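PDB 6PTG: DnaK Suppressor, which probably binds RNA polymerase and regulates transcription as a DksA/TraR-type factor. Local coordinates for residues T21-M26 / R83-I88; I95-G100 / Y113-V118. All blocks are in the same frame, centred on the assembly; numbering follows the deposited sequence.

Contact 1: T21-M26 / R83-I88; sequences TRLLEM and RALEKI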
loop_
_atom_site.group_PDB
_atom_site.type_symbol
_atom_site.label_atom_id
_atom_site.label_comp_id
_atom_site.label_asym_id
_atom_site.label_seq_id
_atom_site.Cartn_x
_atom_site.Cartn_y
_atom_site.Cartn_z
ATOM N N THR B 21 -3.614 -2.940 22.834
ATOM C CA THR B 21 -3.623 -4.027 23.807
ATOM C C THR B 21 -4.010 -5.352 23.156
ATOM O O THR B 21 -3.398 -6.390 23.435
ATOM C CB THR B 21 -4.568 -3.700 24.963
ATOM O OG1 THR B 21 -4.132 -2.503 25.623
ATOM C CG2 THR B 21 -4.580 -4.843 25.964
ATOM N N ARG B 22 -5.025 -5.339 22.285
ATOM C CA ARG B 22 -5.400 -6.560 21.578
ATOM C C ARG B 22 -4.260 -7.066 20.706
ATOM O O ARG B 22 -3.983 -8.270 20.675
ATOM C CB ARG B 22 -6.645 -6.321 20.722
ATOM C CG ARG B 22 -7.908 -5.987 21.488
ATOM C CD ARG B 22 -9.076 -5.769 20.533
ATOM N NE ARG B 22 -9.337 -6.934 19.695
ATOM C CZ ARG B 22 -10.176 -6.931 18.661
ATOM N NH1 ARG B 22 -10.834 -5.824 18.348
ATOM N NH2 ARG B 22 -10.363 -8.031 17.939
ATOM N N LEU B 23 -3.587 -6.163 19.988
ATOM C CA LEU B 23 -2.541 -6.584 19.060
ATOM C C LEU B 23 -1.333 -7.163 19.790
ATOM O O LEU B 23 -0.769 -8.173 19.357
ATOM C CB LEU B 23 -2.131 -5.414 18.166
ATOM C CG LEU B 23 -3.156 -5.013 17.104
ATOM C CD1 LEU B 23 -2.796 -3.686 16.473
ATOM C CD2 LEU B 23 -3.271 -6.090 16.036
ATOM N N LEU B 24 -0.911 -6.542 20.891
ATOM C CA LEU B 24 0.208 -7.098 21.643
ATOM C C LEU B 24 -0.138 -8.471 22.210
ATOM O O LEU B 24 0.720 -9.359 22.269
ATOM C CB LEU B 24 0.623 -6.137 22.759
ATOM C CG LEU B 24 1.224 -4.796 22.322
ATOM C CD1 LEU B 24 1.360 -3.834 23.493
ATOM C CD2 LEU B 24 2.570 -5.018 21.649
ATOM N N GLU B 25 -1.393 -8.664 22.624
ATOM C CA GLU B 25 -1.827 -9.967 23.121
ATOM C C GLU B 25 -1.800 -11.028 22.025
ATOM O O GLU B 25 -1.441 -12.181 22.289
ATOM C CB GLU B 25 -3.213 -9.858 23.750
ATOM C CG GLU B 25 -3.189 -9.725 25.263
ATOM C CD GLU B 25 -4.454 -9.095 25.818
ATOM O OE1 GLU B 25 -5.437 -8.956 25.054
ATOM O OE2 GLU B 25 -4.472 -8.763 27.025
ATOM N N MET B 26 -2.207 -10.674 20.797
ATOM C CA MET B 26 -2.128 -11.634 19.696
ATOM C C MET B 26 -0.686 -11.989 19.375
ATOM O O MET B 26 -0.369 -13.159 19.126
ATOM C CB MET B 26 -2.801 -11.088 18.439
ATOM C CG MET B 26 -4.254 -10.715 18.583
ATOM S SD MET B 26 -4.963 -10.405 16.953
ATOM C CE MET B 26 -4.280 -11.781 16.025
ATOM N N ARG B 83 3.027 -4.591 11.645
ATOM C CA ARG B 83 2.724 -3.388 10.871
ATOM C C ARG B 83 1.580 -2.596 11.489
ATOM O O ARG B 83 1.637 -1.361 11.559
ATOM C CB ARG B 83 2.396 -3.758 9.424
ATOM C CG ARG B 83 1.997 -2.566 8.566
ATOM C CD ARG B 83 3.043 -1.453 8.652
ATOM N NE ARG B 83 2.562 -0.195 8.084
ATOM C CZ ARG B 83 3.100 0.990 8.345
ATOM N NH1 ARG B 83 4.132 1.078 9.173
ATOM N NH2 ARG B 83 2.597 2.086 7.794
ATOM N N ALA B 84 0.531 -3.285 11.945
ATOM C CA ALA B 84 -0.563 -2.595 12.622
ATOM C C ALA B 84 -0.067 -1.880 13.873
ATOM O O ALA B 84 -0.493 -0.757 14.165
ATOM C CB ALA B 84 -1.681 -3.582 12.961
ATOM N N LEU B 85 0.850 -2.511 14.616
ATOM C CA LEU B 85 1.432 -1.866 15.788
ATOM C C LEU B 85 2.262 -0.647 15.398
ATOM O O LEU B 85 2.216 0.380 16.085
ATOM C CB LEU B 85 2.279 -2.868 16.570
ATOM C CG LEU B 85 1.494 -3.904 17.374
ATOM C CD1 LEU B 85 2.395 -5.013 17.900
ATOM C CD2 LEU B 85 0.753 -3.224 18.519
ATOM N N GLU B 86 3.026 -0.740 14.300
ATOM C CA GLU B 86 3.768 0.419 13.808
ATOM C C GLU B 86 2.832 1.558 13.434
ATOM O O GLU B 86 3.104 2.720 13.754
ATOM C CB GLU B 86 4.635 0.038 12.610
ATOM C CG GLU B 86 5.757 -0.925 12.928
ATOM C CD GLU B 86 6.492 -1.380 11.685
ATOM O OE1 GLU B 86 6.334 -0.724 10.631
ATOM O OE2 GLU B 86 7.221 -2.392 11.767
ATOM N N LYS B 87 1.737 1.256 12.735
ATOM C CA LYS B 87 0.811 2.318 12.352
ATOM C C LYS B 87 0.216 3.010 13.571
ATOM O O LYS B 87 -0.120 4.195 13.505
ATOM C CB LYS B 87 -0.292 1.768 11.451
ATOM C CG LYS B 87 0.208 1.316 10.102
ATOM C CD LYS B 87 -0.843 0.564 9.310
ATOM C CE LYS B 87 -2.024 1.451 8.983
ATOM N NZ LYS B 87 -1.581 2.762 8.446
ATOM N N ILE B 88 0.079 2.298 14.691
ATOM C CA ILE B 88 -0.378 2.958 15.911
ATOM C C ILE B 88 0.679 3.935 16.409
ATOM O O ILE B 88 0.355 5.034 16.875
ATOM C CB ILE B 88 -0.757 1.918 16.983
ATOM C CG1 ILE B 88 -2.015 1.152 16.564
ATOM C CG2 ILE B 88 -0.990 2.587 18.316
ATOM C CD1 ILE B 88 -2.497 0.127 17.589
#
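Leu23 is the main bump of this interface, and the hollow that takes it lies on one side of helix 72-89. With CG beside the backbone N (chi1 -72°) and CD1 extended beyond it (chi2 168°), CD1 is the methyl carried into the hollow. It settles against the small CB of Ala84 at 3.7 Å and meets the terminal CD1 of Ile88 at 4.0 Å; the alanine provides the floor of the hollow and the isoleucine one wall. The other wall is Leu85, which lies along Leu23 and comes closest at its root, where Leu85 CD2 rests on Leu23 CB at 3.6 Å.

Leu85 is in turn a bump for the opposite helix. Its forked end enters the space between Leu23 and Leu24: CD2, besides lying on the stem of Leu23, also reaches Leu24, while CD1 is 3.8 Å from CD2 of Leu24. Leu24 leaves its helix to one side, and its CD2 branch reaches the exposed margin of the interface, whereas Leu23 is buried and is further covered by Tyr113.

No hydrogen bond crosses; shape complementarity of aliphatic groups does the work. Charged groups keep to other faces, as with Arg83, whose NH1 forms a salt bridge with Glu86 OE1 one turn along its own helix. The local axes approach to 10.1 Å with 150° between their directions, a spacing that leucine and alanine bridge by interdigitating. This leucine-rich antiparallel pairing of helices 13-33 and 72-89 is consistent with the base of the coiled-coil hairpin of DksA-like proteins.

Contact 2: I95-G100 / Y113-V118; sequences ICDVSG and YATMTV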
loop_
_atom_site.group_PDB
_atom_site.type_symbol
_atom_site.label_atom_id
_atom_site.label_comp_id
_atom_site.label_asym_id
_atom_site.label_seq_id
_atom_site.Cartn_x
_atom_site.Cartn_y
_atom_site.Cartn_z
ATOM N N ILE B 95 -5.875 3.867 8.682
ATOM C CA ILE B 95 -5.665 4.448 7.362
ATOM C C ILE B 95 -5.014 3.394 6.476
ATOM O O ILE B 95 -4.038 2.750 6.877
ATOM C CB ILE B 95 -4.801 5.720 7.417
ATOM C CG1 ILE B 95 -5.413 6.742 8.361
ATOM C CG2 ILE B 95 -4.709 6.341 6.039
ATOM C CD1 ILE B 95 -6.766 7.212 7.922
ATOM N N CYS B 96 -5.561 3.223 5.276
ATOM C CA CYS B 96 -5.100 2.189 4.364
ATOM C C CYS B 96 -3.682 2.487 3.870
ATOM O O CYS B 96 -3.403 3.575 3.358
ATOM C CB CYS B 96 -6.076 2.082 3.191
ATOM S SG CYS B 96 -5.683 0.834 1.975
ATOM N N ASP B 97 -2.780 1.514 4.039
ATOM C CA ASP B 97 -1.400 1.659 3.578
ATOM C C ASP B 97 -1.299 1.820 2.064
ATOM O O ASP B 97 -0.293 2.346 1.576
ATOM C CB ASP B 97 -0.557 0.456 4.016
ATOM C CG ASP B 97 0.039 0.623 5.407
ATOM O OD1 ASP B 97 -0.118 1.704 6.015
ATOM O OD2 ASP B 97 0.661 -0.344 5.897
ATOM N N VAL B 98 -2.286 1.347 1.310
ATOM C CA VAL B 98 -2.240 1.418 -0.148
ATOM C C VAL B 98 -2.883 2.695 -0.662
ATOM O O VAL B 98 -2.290 3.427 -1.457
ATOM C CB VAL B 98 -2.907 0.171 -0.766
ATOM C CG1 VAL B 98 -3.052 0.349 -2.260
ATOM C CG2 VAL B 98 -2.103 -1.070 -0.455
ATOM N N SER B 99 -4.101 2.990 -0.214
ATOM C CA SER B 99 -4.895 4.071 -0.774
ATOM C C SER B 99 -5.026 5.283 0.130
ATOM O O SER B 99 -5.408 6.352 -0.355
ATOM C CB SER B 99 -6.307 3.566 -1.098
ATOM O OG SER B 99 -6.985 3.193 0.099
ATOM N N GLY B 100 -4.713 5.152 1.417
ATOM C CA GLY B 100 -4.986 6.213 2.360
ATOM C C GLY B 100 -6.440 6.367 2.747
ATOM O O GLY B 100 -6.770 7.314 3.473
ATOM N N TYR B 113 -5.616 -6.243 13.100
ATOM C CA TYR B 113 -4.376 -6.116 12.339
ATOM C C TYR B 113 -4.612 -5.735 10.878
ATOM O O TYR B 113 -3.706 -5.874 10.051
ATOM C CB TYR B 113 -3.553 -7.405 12.428
ATOM C CG TYR B 113 -4.311 -8.663 12.072
ATOM C CD1 TYR B 113 -4.418 -9.088 10.750
ATOM C CD2 TYR B 113 -4.914 -9.434 13.060
ATOM C CE1 TYR B 113 -5.111 -10.238 10.422
ATOM C CE2 TYR B 113 -5.607 -10.586 12.742
ATOM C CZ TYR B 113 -5.704 -10.984 11.422
ATOM O OH TYR B 113 -6.394 -12.134 11.109
ATOM N N ALA B 114 -5.806 -5.264 10.543
ATOM C CA ALA B 114 -6.086 -4.819 9.186
ATOM C C ALA B 114 -5.365 -3.508 8.929
ATOM O O ALA B 114 -5.579 -2.525 9.645
ATOM C CB ALA B 114 -7.590 -4.647 8.989
ATOM N N THR B 115 -4.476 -3.506 7.938
ATOM C CA THR B 115 -3.721 -2.319 7.558
ATOM C C THR B 115 -4.111 -1.779 6.192
ATOM O O THR B 115 -3.588 -0.745 5.777
ATOM C CB THR B 115 -2.225 -2.617 7.583
ATOM O OG1 THR B 115 -1.946 -3.688 6.674
ATOM C CG2 THR B 115 -1.785 -2.999 8.979
ATOM N N MET B 116 -5.031 -2.435 5.495
ATOM C CA MET B 116 -5.489 -1.990 4.191
ATOM C C MET B 116 -7.001 -2.149 4.133
ATOM O O MET B 116 -7.586 -2.951 4.863
ATOM C CB MET B 116 -4.830 -2.796 3.063
ATOM C CG MET B 116 -3.324 -2.742 3.053
ATOM S SD MET B 116 -2.619 -3.961 1.948
ATOM C CE MET B 116 -2.542 -5.376 3.051
ATOM N N THR B 117 -7.633 -1.392 3.243
ATOM C CA THR B 117 -9.020 -1.683 2.939
ATOM C C THR B 117 -9.100 -3.046 2.259
ATOM O O THR B 117 -8.091 -3.604 1.822
ATOM C CB THR B 117 -9.627 -0.594 2.050
ATOM O OG1 THR B 117 -8.937 -0.538 0.794
ATOM C CG2 THR B 117 -9.565 0.762 2.738
ATOM N N VAL B 118 -10.312 -3.601 2.190
ATOM C CA VAL B 118 -10.469 -4.913 1.566
ATOM C C VAL B 118 -10.044 -4.860 0.104
ATOM O O VAL B 118 -9.272 -5.704 -0.367
ATOM C CB VAL B 118 -11.912 -5.414 1.717
ATOM C CG1 VAL B 118 -12.084 -6.706 0.956
ATOM C CG2 VAL B 118 -12.230 -5.602 3.177
#
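Thr115 opens the contact through its backbone: its O accepts the N-H of Asp97 at 3.0 Å, nearly head-on to the carbonyl. The Asp97 carboxylate is engaged elsewhere, in salt bridges to Arg83 and Lys87. Met116 comes next, its CA and CB lying over the sulfur of Cys96, while its SD crosses Val98 and touches Val98 CG2 at 3.8 Å. Val98 also packs on Ile111 of the second subunit. Thr117 then offers its backbone N to Cys96 SG, 3.2 Å away with an N-H...S angle of 167°, and lays CG2 beside Cys96 CB. Thr117 is also the N-cap of helix 118-129, and its OG1 hydrogen-bonds Ser120 OG.

The sulfur is brought to Thr117 by a chi1 of -179°, which swings SG away from its own backbone N. From the other side Ser99 N donates to Cys96 SG at 3.5 Å, with Val98 N adding a weaker bond. A turn whose backbone N-H groups point at a cysteine sulfur is characteristic of a zinc knuckle. Cys96 and Ser99, with Thr117 and Ser120, keep the paired spacing of a C4 zinc finger, consistent with a degenerate finger held by hydrogen bonds.

In the fold
The two contacts illustrate how a small helical protein joins a hairpin to a compact finger. The centres of contact 1 and contact 2 are about 14 Å apart, on opposite sides of the chain's centre. They follow in series: contact 1 pairs helices 13-33 and 72-89, and contact 2 then gathers the loops flanking helix 105-110. Helix 72-89 serves both, since its Leu85 side faces helix 13-33 while Arg83 and Lys87 reach the finger. Arg83 NE meets Asp97 OD2 at 2.9 Å and Lys87 NZ meets Asp97 OD1 at 3.0 Å. These salt bridges tie the finger to the base of the hairpin, consistent with the two moving as one body.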